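Local coordinates for Rho GTPase-activating protein 15 (Homo sapiens, PDB 3BYI) that switches off Rho-type GTPases, RAC1 among them, by stimulating GTP hydrolysis to the inactive GDP-bound state, here represented by its RhoGAP domain, at residues Phe38-Ile43 with Met147-Gly152; Arg49-Asp54 with Phe151-Lys156; Arg70-Gln75 with Asp83-Asp88; Ala64-Leu69 with Leu96-Arg101. All coordinates share one frame; numbering follows the deposited sequence.

Contact 1: Phe38-Ile43 with Met147-Gly152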
loop_
_atom_site.group_PDB
_atom_site.type_symbol
_atom_site.label_atom_id
_atom_site.label_comp_id
_atom_site.label_asym_id
_atom_site.label_seq_id
_atom_site.Cartn_x
_atom_site.Cartn_y
_atom_site.Cartn_z
ATOM N N PHE A 38 8.068 5.970 5.447
ATOM C CA PHE A 38 7.633 4.763 6.145
ATOM C C PHE A 38 7.395 3.609 5.159
ATOM O O PHE A 38 7.684 2.464 5.465
ATOM C CB PHE A 38 6.372 4.990 6.971
ATOM C CG PHE A 38 5.889 3.731 7.691
ATOM C CD1 PHE A 38 6.640 3.163 8.708
ATOM C CD2 PHE A 38 4.686 3.126 7.350
ATOM C CE1 PHE A 38 6.166 2.034 9.409
ATOM C CE2 PHE A 38 4.254 2.010 8.007
ATOM C CZ PHE A 38 4.984 1.471 9.048
ATOM N N VAL A 39 6.863 3.947 3.979
ATOM C CA VAL A 39 6.658 2.987 2.927
ATOM C C VAL A 39 8.012 2.399 2.441
ATOM O O VAL A 39 8.147 1.202 2.218
ATOM C CB VAL A 39 5.851 3.604 1.739
ATOM C CG1 VAL A 39 5.842 2.648 0.494
ATOM C CG2 VAL A 39 4.416 3.975 2.186
ATOM N N LYS A 40 9.011 3.255 2.276
ATOM C CA LYS A 40 10.301 2.789 1.824
ATOM C C LYS A 40 11.023 1.978 2.916
ATOM O O LYS A 40 11.733 1.014 2.621
ATOM C CB LYS A 40 11.125 3.947 1.305
ATOM C CG LYS A 40 10.538 4.600 0.057
ATOM C CD LYS A 40 11.493 5.675 -0.562
ATOM C CE LYS A 40 11.657 6.892 0.284
ATOM N NZ LYS A 40 12.455 7.975 -0.414
ATOM N N GLN A 41 10.849 2.358 4.177
ATOM C CA GLN A 41 11.408 1.582 5.284
ATOM C C GLN A 41 10.851 0.166 5.358
ATOM O O GLN A 41 11.581 -0.773 5.661
ATOM C CB GLN A 41 11.073 2.203 6.618
ATOM C CG GLN A 41 12.110 3.059 7.142
ATOM C CD GLN A 41 11.927 3.309 8.603
ATOM O OE1 GLN A 41 11.003 4.011 9.002
ATOM N NE2 GLN A 41 12.824 2.737 9.424
ATOM N N CYS A 42 9.534 0.053 5.210
ATOM C CA CYS A 42 8.864 -1.228 5.288
ATOM C C CYS A 42 9.281 -2.127 4.153
ATOM O O CYS A 42 9.644 -3.266 4.369
ATOM C CB CYS A 42 7.341 -1.036 5.281
ATOM S SG CYS A 42 6.700 -0.487 6.894
ATOM N N ILE A 43 9.244 -1.576 2.949
ATOM C CA ILE A 43 9.744 -2.235 1.746
ATOM C C ILE A 43 11.169 -2.744 1.945
ATOM O O ILE A 43 11.446 -3.915 1.631
ATOM C CB ILE A 43 9.669 -1.300 0.485
ATOM C CG1 ILE A 43 8.209 -1.236 0.014
ATOM C CG2 ILE A 43 10.681 -1.762 -0.577
ATOM C CD1 ILE A 43 7.915 -0.264 -1.054
ATOM N N MET A 147 3.022 4.117 -6.161
ATOM C CA MET A 147 2.659 2.921 -6.922
ATOM C C MET A 147 3.863 2.253 -7.529
ATOM O O MET A 147 3.999 1.041 -7.464
ATOM C CB MET A 147 1.697 3.262 -8.069
ATOM C CG MET A 147 0.269 3.493 -7.617
ATOM S SD MET A 147 -0.763 3.825 -9.012
ATOM C CE MET A 147 -2.189 4.599 -8.214
ATOM N N LYS A 148 4.734 3.033 -8.154
ATOM C CA LYS A 148 5.933 2.454 -8.774
ATOM C C LYS A 148 6.804 1.724 -7.755
ATOM O O LYS A 148 7.209 0.590 -7.973
ATOM C CB LYS A 148 6.752 3.521 -9.468
ATOM C CG LYS A 148 7.877 2.954 -10.321
ATOM C CD LYS A 148 8.665 4.026 -11.007
ATOM C CE LYS A 148 9.760 3.418 -11.911
ATOM N NZ LYS A 148 10.065 4.364 -13.045
ATOM N N VAL A 149 7.082 2.381 -6.637
ATOM C CA VAL A 149 7.896 1.787 -5.588
ATOM C C VAL A 149 7.208 0.505 -5.015
ATOM O O VAL A 149 7.851 -0.537 -4.878
ATOM C CB VAL A 149 8.239 2.862 -4.498
ATOM C CG1 VAL A 149 8.700 2.243 -3.217
ATOM C CG2 VAL A 149 9.305 3.853 -5.006
ATOM N N LEU A 150 5.920 0.576 -4.693
ATOM C CA LEU A 150 5.234 -0.574 -4.119
ATOM C C LEU A 150 5.110 -1.739 -5.128
ATOM O O LEU A 150 5.483 -2.850 -4.839
ATOM C CB LEU A 150 3.868 -0.167 -3.564
ATOM C CG LEU A 150 3.014 -1.297 -2.987
ATOM C CD1 LEU A 150 3.599 -1.906 -1.719
ATOM C CD2 LEU A 150 1.636 -0.777 -2.767
ATOM N N PHE A 151 4.584 -1.490 -6.315
ATOM C CA PHE A 151 4.483 -2.556 -7.309
ATOM C C PHE A 151 5.849 -3.120 -7.739
ATOM O O PHE A 151 5.978 -4.306 -7.978
ATOM C CB PHE A 151 3.647 -2.095 -8.501
ATOM C CG PHE A 151 2.184 -1.996 -8.174
ATOM C CD1 PHE A 151 1.541 -0.769 -8.122
ATOM C CD2 PHE A 151 1.467 -3.141 -7.882
ATOM C CE1 PHE A 151 0.205 -0.682 -7.793
ATOM C CE2 PHE A 151 0.136 -3.072 -7.535
ATOM C CZ PHE A 151 -0.497 -1.833 -7.489
ATOM N N GLY A 152 6.854 -2.266 -7.831
ATOM C CA GLY A 152 8.217 -2.703 -8.158
ATOM C C GLY A 152 8.715 -3.689 -7.110
ATOM O O GLY A 152 9.275 -4.708 -7.439
#
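Lys40 and Ile43 of helix 37-49 meet Val149 and Leu150 of helix 141-159, two segments that run almost parallel, at 12°, with their axes 10.7 Å apart at closest approach. This is plain interhelical packing within the all-helical RhoGAP domain, in which Ile43, extended at chi2, spans most of the gap to the short Val149. Val39 comes first; it points toward the partner helix, but its nearest approach is a loose 4.7 Å, from CG1 to CG1 of Val149, and it also packs on Phe99 of helix 89-102. One residue on, Lys40 offers its aliphatic stem: CG lies 4.4 Å from Val149 CG1, while the charged end belongs elsewhere, in a cation-pi contact with Trp37. Ile43 carries the closest contact. With CG1 anti to the carbonyl carbon (chi1 -76°) and an extended chi2 of 172°, its delta methyl is thrown forward to meet the other helix. There CD1 presses on Val149 CG1 at 3.4 Å, tighter than usual for two carbons, as the two side chains slant across each other. The same methyl lies 4.1 Å from Leu150 CA, close to the backbone itself. Everything that touches is hydrocarbon or the backbone, and the attraction is therefore dispersive and hydrophobic: the fit of aliphatic groups, with the Ile43 methyl closest, holds these segments together.

Contact 2: Arg49-Asp54 with Phe151-Lys156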
loop_
_atom_site.group_PDB
_atom_site.type_symbol
_atom_site.label_atom_id
_atom_site.label_comp_id
_atom_site.label_asym_id
_atom_site.label_seq_id
_atom_site.Cartn_x
_atom_site.Cartn_y
_atom_site.Cartn_z
ATOM N N ARG A 49 14.606 -9.260 4.675
ATOM C CA ARG A 49 14.334 -10.481 5.413
ATOM C C ARG A 49 12.916 -11.056 5.253
ATOM O O ARG A 49 12.443 -11.813 6.103
ATOM C CB ARG A 49 14.601 -10.247 6.900
ATOM C CG ARG A 49 13.900 -9.062 7.482
ATOM C CD ARG A 49 14.426 -8.745 8.881
ATOM N NE ARG A 49 13.720 -7.590 9.412
ATOM C CZ ARG A 49 12.595 -7.629 10.129
ATOM N NH1 ARG A 49 12.042 -8.780 10.514
ATOM N NH2 ARG A 49 12.052 -6.481 10.516
ATOM N N GLY A 50 12.233 -10.733 4.155
ATOM C CA GLY A 50 10.873 -11.235 3.974
ATOM C C GLY A 50 10.551 -11.893 2.660
ATOM O O GLY A 50 9.462 -12.384 2.508
ATOM N N LEU A 51 11.485 -11.910 1.703
ATOM C CA LEU A 51 11.142 -12.365 0.362
ATOM C C LEU A 51 10.901 -13.875 0.270
ATOM O O LEU A 51 10.181 -14.342 -0.619
ATOM C CB LEU A 51 12.200 -11.932 -0.658
ATOM C CG LEU A 51 12.394 -10.422 -0.894
ATOM C CD1 LEU A 51 13.618 -10.264 -1.820
ATOM C CD2 LEU A 51 11.122 -9.719 -1.444
ATOM N N ASP A 52 11.514 -14.624 1.180
ATOM C CA ASP A 52 11.384 -16.073 1.205
ATOM C C ASP A 52 10.374 -16.568 2.237
ATOM O O ASP A 52 10.248 -17.736 2.460
ATOM C CB ASP A 52 12.741 -16.730 1.495
ATOM C CG ASP A 52 13.833 -16.280 0.525
ATOM O OD1 ASP A 52 13.554 -16.193 -0.693
ATOM O OD2 ASP A 52 14.976 -16.018 0.972
ATOM N N VAL A 53 9.656 -15.668 2.881
ATOM C CA VAL A 53 8.802 -16.051 3.986
ATOM C C VAL A 53 7.428 -16.462 3.442
ATOM O O VAL A 53 6.823 -15.749 2.623
ATOM C CB VAL A 53 8.699 -14.917 5.020
ATOM C CG1 VAL A 53 7.548 -15.189 6.032
ATOM C CG2 VAL A 53 10.041 -14.758 5.726
ATOM N N ASP A 54 6.956 -17.627 3.887
ATOM C CA ASP A 54 5.693 -18.184 3.400
ATOM C C ASP A 54 4.546 -17.240 3.664
ATOM O O ASP A 54 4.402 -16.753 4.770
ATOM C CB ASP A 54 5.376 -19.516 4.049
ATOM C CG ASP A 54 6.278 -20.616 3.564
ATOM O OD1 ASP A 54 7.193 -20.309 2.760
ATOM O OD2 ASP A 54 6.075 -21.768 4.004
ATOM N N PHE A 151 4.584 -1.490 -6.315
ATOM C CA PHE A 151 4.483 -2.556 -7.309
ATOM C C PHE A 151 5.849 -3.120 -7.739
ATOM O O PHE A 151 5.978 -4.306 -7.978
ATOM C CB PHE A 151 3.647 -2.095 -8.501
ATOM C CG PHE A 151 2.184 -1.996 -8.174
ATOM C CD1 PHE A 151 1.541 -0.769 -8.122
ATOM C CD2 PHE A 151 1.467 -3.141 -7.882
ATOM C CE1 PHE A 151 0.205 -0.682 -7.793
ATOM C CE2 PHE A 151 0.136 -3.072 -7.535
ATOM C CZ PHE A 151 -0.497 -1.833 -7.489
ATOM N N GLY A 152 6.854 -2.266 -7.831
ATOM C CA GLY A 152 8.217 -2.703 -8.158
ATOM C C GLY A 152 8.715 -3.689 -7.110
ATOM O O GLY A 152 9.275 -4.708 -7.439
ATOM N N HIS A 153 8.482 -3.363 -5.840
ATOM C CA HIS A 153 8.757 -4.263 -4.724
ATOM C C HIS A 153 8.011 -5.586 -4.833
ATOM O O HIS A 153 8.555 -6.664 -4.548
ATOM C CB HIS A 153 8.345 -3.555 -3.414
ATOM C CG HIS A 153 8.312 -4.449 -2.208
ATOM N ND1 HIS A 153 9.429 -5.099 -1.719
ATOM C CD2 HIS A 153 7.299 -4.787 -1.388
ATOM C CE1 HIS A 153 9.100 -5.793 -0.642
ATOM N NE2 HIS A 153 7.809 -5.628 -0.424
ATOM N N LEU A 154 6.725 -5.494 -5.170
ATOM C CA LEU A 154 5.884 -6.680 -5.227
ATOM C C LEU A 154 6.291 -7.614 -6.348
ATOM O O LEU A 154 6.083 -8.813 -6.239
ATOM C CB LEU A 154 4.375 -6.317 -5.298
ATOM C CG LEU A 154 3.789 -5.554 -4.070
ATOM C CD1 LEU A 154 2.334 -5.147 -4.324
ATOM C CD2 LEU A 154 3.911 -6.397 -2.819
ATOM N N THR A 155 6.872 -7.087 -7.429
ATOM C CA THR A 155 7.381 -7.978 -8.480
ATOM C C THR A 155 8.479 -8.911 -7.924
ATOM O O THR A 155 8.641 -10.052 -8.419
ATOM C CB THR A 155 7.902 -7.253 -9.719
ATOM O OG1 THR A 155 9.127 -6.559 -9.420
ATOM C CG2 THR A 155 6.871 -6.314 -10.247
ATOM N N LYS A 156 9.211 -8.437 -6.919
ATOM C CA LYS A 156 10.233 -9.264 -6.277
ATOM C C LYS A 156 9.631 -10.373 -5.380
ATOM O O LYS A 156 10.254 -11.408 -5.147
ATOM C CB LYS A 156 11.221 -8.402 -5.481
ATOM C CG LYS A 156 11.978 -7.392 -6.339
ATOM C CD LYS A 156 12.878 -6.569 -5.502
ATOM C CE LYS A 156 13.689 -5.551 -6.310
ATOM N NZ LYS A 156 14.705 -4.869 -5.417
#
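Leu51 holds CG anti to its carbonyl carbon (chi1 -64°) and sends CD1 on in line with the chain, leaving CD2 as the branch that meets His153 and Lys156. His153 contributes from the other side with a chi1 of 168°, which swings its ring out from helix 141-159 toward the loop. Leu51 occupies the second position of a type I beta turn, Gly50 to Val53, just after helix 37-49 in the all-helical RhoGAP domain; between these two segments the turn meets the helix through one aliphatic side chain, that of Leu51. CD2 of Leu51 lies 4.2 Å from Lys156 CB and equally far from Lys156 O, and it reaches CE1 of His153 at 4.5 Å, approaching the ring obliquely. The imidazole is held at both nitrogens, ND1 by Glu47 and NE2 by the hydroxyl of Tyr57, which should fix its rotation. Because the second carboxylate oxygen of Glu47 forms a salt bridge with Lys156 NZ, the polar ends of the two residues that Leu51 touches converge on one acid, whose charge would probably favour a proton on ND1. Within the helix, Thr155 folds its hydroxyl back onto the preceding turn, where OG1 donates to Gly152 O at 2.7 Å, tilted 23° from the carbonyl plane.

Contact 3: Arg70-Gln75 with Asp83-Asp88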
loop_
_atom_site.group_PDB
_atom_site.type_symbol
_atom_site.label_atom_id
_atom_site.label_comp_id
_atom_site.label_asym_id
_atom_site.label_seq_id
_atom_site.Cartn_x
_atom_site.Cartn_y
_atom_site.Cartn_z
ATOM N N ARG A 70 2.755 1.520 14.571
ATOM C CA ARG A 70 2.000 2.703 14.124
ATOM C C ARG A 70 2.145 3.878 15.087
ATOM O O ARG A 70 2.345 5.022 14.671
ATOM C CB ARG A 70 0.537 2.338 14.003
ATOM C CG ARG A 70 -0.405 3.473 13.726
ATOM C CD ARG A 70 -1.767 2.906 13.645
ATOM N NE ARG A 70 -2.791 3.878 13.387
ATOM C CZ ARG A 70 -3.255 4.726 14.303
ATOM N NH1 ARG A 70 -2.781 4.716 15.529
ATOM N NH2 ARG A 70 -4.213 5.579 13.994
ATOM N N PHE A 71 2.058 3.589 16.378
ATOM C CA PHE A 71 2.146 4.643 17.382
ATOM C C PHE A 71 3.506 5.333 17.372
ATOM O O PHE A 71 3.618 6.562 17.402
ATOM C CB PHE A 71 1.935 4.088 18.781
ATOM C CG PHE A 71 1.970 5.149 19.849
ATOM C CD1 PHE A 71 0.804 5.834 20.196
ATOM C CD2 PHE A 71 3.162 5.496 20.474
ATOM C CE1 PHE A 71 0.812 6.828 21.161
ATOM C CE2 PHE A 71 3.184 6.491 21.472
ATOM C CZ PHE A 71 2.003 7.158 21.807
ATOM N N ILE A 72 4.554 4.515 17.389
ATOM C CA ILE A 72 5.927 5.020 17.323
ATOM C C ILE A 72 6.107 5.910 16.080
ATOM O O ILE A 72 6.698 6.984 16.135
ATOM C CB ILE A 72 6.966 3.857 17.330
ATOM C CG1 ILE A 72 7.118 3.282 18.757
ATOM C CG2 ILE A 72 8.277 4.315 16.775
ATOM C CD1 ILE A 72 7.923 1.933 18.809
ATOM N N VAL A 73 5.574 5.469 14.951
ATOM C CA VAL A 73 5.686 6.239 13.708
ATOM C C VAL A 73 4.892 7.562 13.788
ATOM O O VAL A 73 5.360 8.625 13.328
ATOM C CB VAL A 73 5.196 5.415 12.480
ATOM C CG1 VAL A 73 5.078 6.287 11.206
ATOM C CG2 VAL A 73 6.118 4.219 12.220
ATOM N N ASN A 74 3.691 7.491 14.358
ATOM C CA ASN A 74 2.877 8.674 14.570
ATOM C C ASN A 74 3.522 9.682 15.538
ATOM O O ASN A 74 3.388 10.903 15.351
ATOM C CB ASN A 74 1.452 8.296 15.060
ATOM C CG ASN A 74 0.447 8.115 13.923
ATOM O OD1 ASN A 74 0.672 8.552 12.809
ATOM N ND2 ASN A 74 -0.678 7.491 14.221
ATOM N N GLN A 75 4.212 9.163 16.562
ATOM C CA GLN A 75 4.984 9.990 17.491
ATOM C C GLN A 75 6.214 10.607 16.834
ATOM O O GLN A 75 6.950 11.342 17.481
ATOM C CB GLN A 75 5.415 9.172 18.732
ATOM C CG GLN A 75 4.300 8.873 19.755
ATOM C CD GLN A 75 3.641 10.130 20.315
ATOM O OE1 GLN A 75 2.847 10.788 19.621
ATOM N NE2 GLN A 75 3.955 10.465 21.583
ATOM N N ASP A 83 15.405 -3.706 14.980
ATOM C CA ASP A 83 15.192 -3.977 16.396
ATOM C C ASP A 83 14.383 -5.245 16.601
ATOM O O ASP A 83 13.482 -5.546 15.850
ATOM C CB ASP A 83 14.488 -2.821 17.092
ATOM C CG ASP A 83 15.393 -1.643 17.316
ATOM O OD1 ASP A 83 16.609 -1.717 17.004
ATOM O OD2 ASP A 83 14.880 -0.641 17.812
ATOM N N SER A 84 14.702 -5.964 17.662
ATOM C CA SER A 84 14.127 -7.266 17.933
ATOM C C SER A 84 12.608 -7.205 18.078
ATOM O O SER A 84 11.918 -8.184 17.773
ATOM C CB SER A 84 14.775 -7.899 19.182
ATOM O OG SER A 84 14.553 -7.107 20.318
ATOM N N GLN A 85 12.099 -6.054 18.509
ATOM C CA GLN A 85 10.664 -5.820 18.634
ATOM C C GLN A 85 9.931 -6.044 17.313
ATOM O O GLN A 85 8.780 -6.476 17.318
ATOM C CB GLN A 85 10.402 -4.398 19.132
ATOM C CG GLN A 85 8.949 -4.084 19.446
ATOM C CD GLN A 85 8.773 -2.699 20.077
ATOM O OE1 GLN A 85 9.735 -1.907 20.170
ATOM N NE2 GLN A 85 7.538 -2.393 20.503
ATOM N N TRP A 86 10.605 -5.780 16.190
ATOM C CA TRP A 86 10.002 -5.921 14.848
ATOM C C TRP A 86 10.476 -7.173 14.101
ATOM O O TRP A 86 10.398 -7.234 12.873
ATOM C CB TRP A 86 10.272 -4.661 14.019
ATOM C CG TRP A 86 10.152 -3.429 14.833
ATOM C CD1 TRP A 86 11.149 -2.537 15.142
ATOM C CD2 TRP A 86 8.994 -2.997 15.543
ATOM N NE1 TRP A 86 10.665 -1.563 15.969
ATOM C CE2 TRP A 86 9.344 -1.824 16.234
ATOM C CE3 TRP A 86 7.689 -3.495 15.673
ATOM C CZ2 TRP A 86 8.434 -1.134 17.029
ATOM C CZ3 TRP A 86 6.786 -2.802 16.463
ATOM C CH2 TRP A 86 7.164 -1.647 17.135
ATOM N N GLU A 87 10.930 -8.192 14.838
ATOM C CA GLU A 87 11.537 -9.384 14.244
ATOM C C GLU A 87 10.594 -10.233 13.395
ATOM O O GLU A 87 11.023 -10.895 12.474
ATOM C CB GLU A 87 12.179 -10.269 15.320
ATOM C CG GLU A 87 11.189 -10.901 16.306
ATOM N N ASP A 88 9.308 -10.183 13.691
ATOM C CA ASP A 88 8.302 -10.850 12.857
ATOM C C ASP A 88 7.992 -9.921 11.676
ATOM O O ASP A 88 7.411 -8.867 11.857
ATOM C CB ASP A 88 7.064 -11.167 13.733
ATOM C CG ASP A 88 5.923 -11.807 12.963
ATOM O OD1 ASP A 88 6.092 -12.153 11.793
ATOM O OD2 ASP A 88 4.838 -11.934 13.544
#
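Ile72, in the closing turns of helix 63-74, faces Gln85 and Trp86 of a loop with a short 3-10 segment at 84-85, and the backbones stay well apart, 11.9 Å from Ile72 CA to Gln85 CA. The gap is bridged by side chains, Ile72 from the helix and Trp86 and Gln85 from the loop. Ile72 and Trp86 come from opposite directions. An extended chi2 of 169° pushes the isoleucine delta methyl outward, and CD1 arrives at the rim of the indole, in its plane, 3.6 Å from CZ2 and 4.0 Å from CH2. The benzo edge, not a face, thus receives the methyl. Over one face, toward the rim, stands Gln85 CG, 3.7 Å above the Trp86 ring plane. From there the amide carries on, and Gln85 OE1 ends a loose 4.5 Å from Ile72 CD1. The loop joins helix 63-74 to helix 89-102 within the RhoGAP domain, and the second helix opens at Asp88, the N-cap residue, whose OD1 binds His90 N. Through packing on Thr65 and Leu69 of the outgoing helix and on Val91 of the incoming one, the buried indole is wedged between the two.

Contact 4: Ala64-Leu69 with Leu96-Arg101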
loop_
_atom_site.group_PDB
_atom_site.type_symbol
_atom_site.label_atom_id
_atom_site.label_comp_id
_atom_site.label_asym_id
_atom_site.label_seq_id
_atom_site.Cartn_x
_atom_site.Cartn_y
_atom_site.Cartn_z
ATOM N N ALA A 64 -1.560 -6.121 17.924
ATOM C CA ALA A 64 -1.071 -5.314 19.060
ATOM C C ALA A 64 0.346 -4.752 18.820
ATOM O O ALA A 64 0.626 -3.625 19.187
ATOM C CB ALA A 64 -1.093 -6.128 20.334
ATOM N N THR A 65 1.235 -5.535 18.197
ATOM C CA THR A 65 2.577 -5.062 17.853
ATOM C C THR A 65 2.540 -4.102 16.680
ATOM O O THR A 65 3.299 -3.143 16.662
ATOM C CB THR A 65 3.577 -6.226 17.538
ATOM O OG1 THR A 65 3.485 -7.214 18.570
ATOM C CG2 THR A 65 5.010 -5.714 17.479
ATOM N N ILE A 66 1.687 -4.364 15.686
ATOM C CA ILE A 66 1.476 -3.405 14.586
ATOM C C ILE A 66 1.001 -2.065 15.132
ATOM O O ILE A 66 1.476 -1.013 14.713
ATOM C CB ILE A 66 0.456 -3.907 13.570
ATOM C CG1 ILE A 66 1.036 -5.138 12.840
ATOM C CG2 ILE A 66 0.077 -2.776 12.596
ATOM C CD1 ILE A 66 0.013 -5.984 12.069
ATOM N N GLN A 67 0.064 -2.103 16.075
ATOM C CA GLN A 67 -0.492 -0.890 16.651
ATOM C C GLN A 67 0.594 -0.077 17.372
ATOM O O GLN A 67 0.603 1.162 17.312
ATOM C CB GLN A 67 -1.682 -1.223 17.568
ATOM C CG GLN A 67 -2.948 -1.699 16.806
ATOM C CD GLN A 67 -3.699 -0.572 16.032
ATOM O OE1 GLN A 67 -3.125 0.454 15.738
ATOM N NE2 GLN A 67 -4.972 -0.782 15.723
ATOM N N LYS A 68 1.532 -0.760 18.034
ATOM C CA LYS A 68 2.681 -0.070 18.655
ATOM C C LYS A 68 3.645 0.491 17.629
ATOM O O LYS A 68 4.260 1.531 17.856
ATOM C CB LYS A 68 3.529 -1.010 19.505
ATOM C CG LYS A 68 2.887 -1.541 20.732
ATOM C CD LYS A 68 3.755 -2.569 21.399
ATOM C CE LYS A 68 3.218 -2.906 22.780
ATOM N NZ LYS A 68 3.862 -4.152 23.273
ATOM N N LEU A 69 3.831 -0.237 16.530
ATOM C CA LEU A 69 4.645 0.249 15.403
ATOM C C LEU A 69 4.049 1.552 14.854
ATOM O O LEU A 69 4.747 2.562 14.693
ATOM C CB LEU A 69 4.702 -0.794 14.277
ATOM C CG LEU A 69 5.941 -0.799 13.359
ATOM C CD1 LEU A 69 5.823 -1.875 12.229
ATOM C CD2 LEU A 69 6.275 0.556 12.779
ATOM N N LEU A 96 2.536 -1.757 6.947
ATOM C CA LEU A 96 2.511 -1.156 5.606
ATOM C C LEU A 96 1.088 -1.141 5.063
ATOM O O LEU A 96 0.599 -0.099 4.647
ATOM C CB LEU A 96 3.403 -1.915 4.623
ATOM C CG LEU A 96 3.666 -1.190 3.296
ATOM C CD1 LEU A 96 4.168 0.225 3.609
ATOM C CD2 LEU A 96 4.706 -1.980 2.377
ATOM N N LYS A 97 0.405 -2.281 5.122
ATOM C CA LYS A 97 -0.953 -2.365 4.611
ATOM C C LYS A 97 -1.908 -1.465 5.368
ATOM O O LYS A 97 -2.790 -0.854 4.772
ATOM C CB LYS A 97 -1.461 -3.810 4.652
ATOM C CG LYS A 97 -0.814 -4.746 3.610
ATOM C CD LYS A 97 -1.462 -6.124 3.648
ATOM C CE LYS A 97 -1.227 -6.873 4.964
ATOM N NZ LYS A 97 -1.835 -8.209 4.900
ATOM N N MET A 98 -1.738 -1.415 6.685
ATOM C CA MET A 98 -2.533 -0.533 7.552
ATOM C C MET A 98 -2.356 0.941 7.175
ATOM O O MET A 98 -3.314 1.710 7.250
ATOM C CB MET A 98 -2.153 -0.727 9.039
ATOM C CG MET A 98 -2.947 0.140 9.977
ATOM S SD MET A 98 -2.664 -0.126 11.737
ATOM C CE MET A 98 -3.626 -1.644 11.936
ATOM N N PHE A 99 -1.138 1.322 6.800
ATOM C CA PHE A 99 -0.850 2.672 6.325
ATOM C C PHE A 99 -1.701 2.970 5.108
ATOM O O PHE A 99 -2.411 3.969 5.071
ATOM C CB PHE A 99 0.650 2.853 6.021
ATOM C CG PHE A 99 0.986 4.180 5.373
ATOM C CD1 PHE A 99 1.120 5.333 6.153
ATOM C CD2 PHE A 99 1.147 4.275 3.992
ATOM C CE1 PHE A 99 1.409 6.518 5.574
ATOM C CE2 PHE A 99 1.419 5.499 3.380
ATOM C CZ PHE A 99 1.580 6.604 4.151
ATOM N N PHE A 100 -1.682 2.074 4.127
ATOM C CA PHE A 100 -2.471 2.292 2.922
ATOM C C PHE A 100 -3.986 2.272 3.171
ATOM O O PHE A 100 -4.744 3.049 2.565
ATOM C CB PHE A 100 -2.085 1.303 1.848
ATOM C CG PHE A 100 -0.763 1.614 1.211
ATOM C CD1 PHE A 100 0.356 0.827 1.475
ATOM C CD2 PHE A 100 -0.632 2.714 0.382
ATOM C CE1 PHE A 100 1.576 1.135 0.907
ATOM C CE2 PHE A 100 0.567 3.011 -0.217
ATOM C CZ PHE A 100 1.677 2.225 0.044
ATOM N N ARG A 101 -4.422 1.410 4.097
ATOM C CA ARG A 101 -5.838 1.331 4.461
ATOM C C ARG A 101 -6.309 2.575 5.212
ATOM O O ARG A 101 -7.471 2.919 5.123
ATOM C CB ARG A 101 -6.160 0.065 5.301
ATOM C CG ARG A 101 -6.254 -1.234 4.481
ATOM C CD ARG A 101 -6.105 -2.514 5.357
ATOM N NE ARG A 101 -5.860 -3.692 4.512
ATOM C CZ ARG A 101 -5.289 -4.838 4.907
ATOM N NH1 ARG A 101 -4.896 -5.034 6.160
ATOM N NH2 ARG A 101 -5.121 -5.819 4.028
#
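Met98 of helix 89-102 reaches Ile66 and Gln67 of helix 63-74, and its course from CB outward accounts for the whole contact between the two segments. CB points toward the partner helix, and CG continues anti to the backbone N (chi1 -179°); these two carbons act as a spacer that spans part of the 8.6 Å between Ile66 CA and Met98 CA. At the sulfur the first contacts appear: SD lies 3.9 Å from Ile66 CG2 and 4.1 Å from Gln67 OE1. A bend at chi3, -77°, then keeps the terminal methyl close to the same two residues, with CE 3.9 Å from Ile66 CG2 and 4.1 Å from Gln67 NE2. Gln67 starts out pointing away, but its bent chain brings the amide back across the methionine at about a right angle. The tip of Met98 therefore lies against the gamma methyl of buried Ile66 and the amide of the exposed Gln67, by van der Waals contact. With an alanine here, the thioether that bridges the helices would be missing, and Ile66 CG2 is likely to lose its contact with this segment while the Gln67 amide becomes freer to turn. Ile66 also rests on Val91, about two turns earlier in helix 89-102. The result is side-chain packing of helix 63-74 against helix 89-102, part of the helical bundle of the RhoGAP domain.

Helix 63-74 serves both contact 3 and contact 4, whose centres are 9 Å apart; Trp86 CH2 lies 3.6 Å from Leu69 CA, and Arg70 CD 3.7 Å from Met98 SD. Contacts 1 and 2 share helix 141-159, and Ile43 CG2 packs 3.7 Å from His153 ND1. Helix 37-49 joins the two groups: Val39 CG2 meets Phe99 CE2 at 3.6 Å, linking contacts 1 and 4, while Arg49 NH2 probably hydrogen-bonds Trp86 O at 3.0 Å, linking contacts 2 and 3. All four illustrate how a helical GAP domain is assembled through overlapping pairwise contacts away from Arg58, the predicted arginine finger, though His153 of contact 2 bonds its chain neighbour Tyr57.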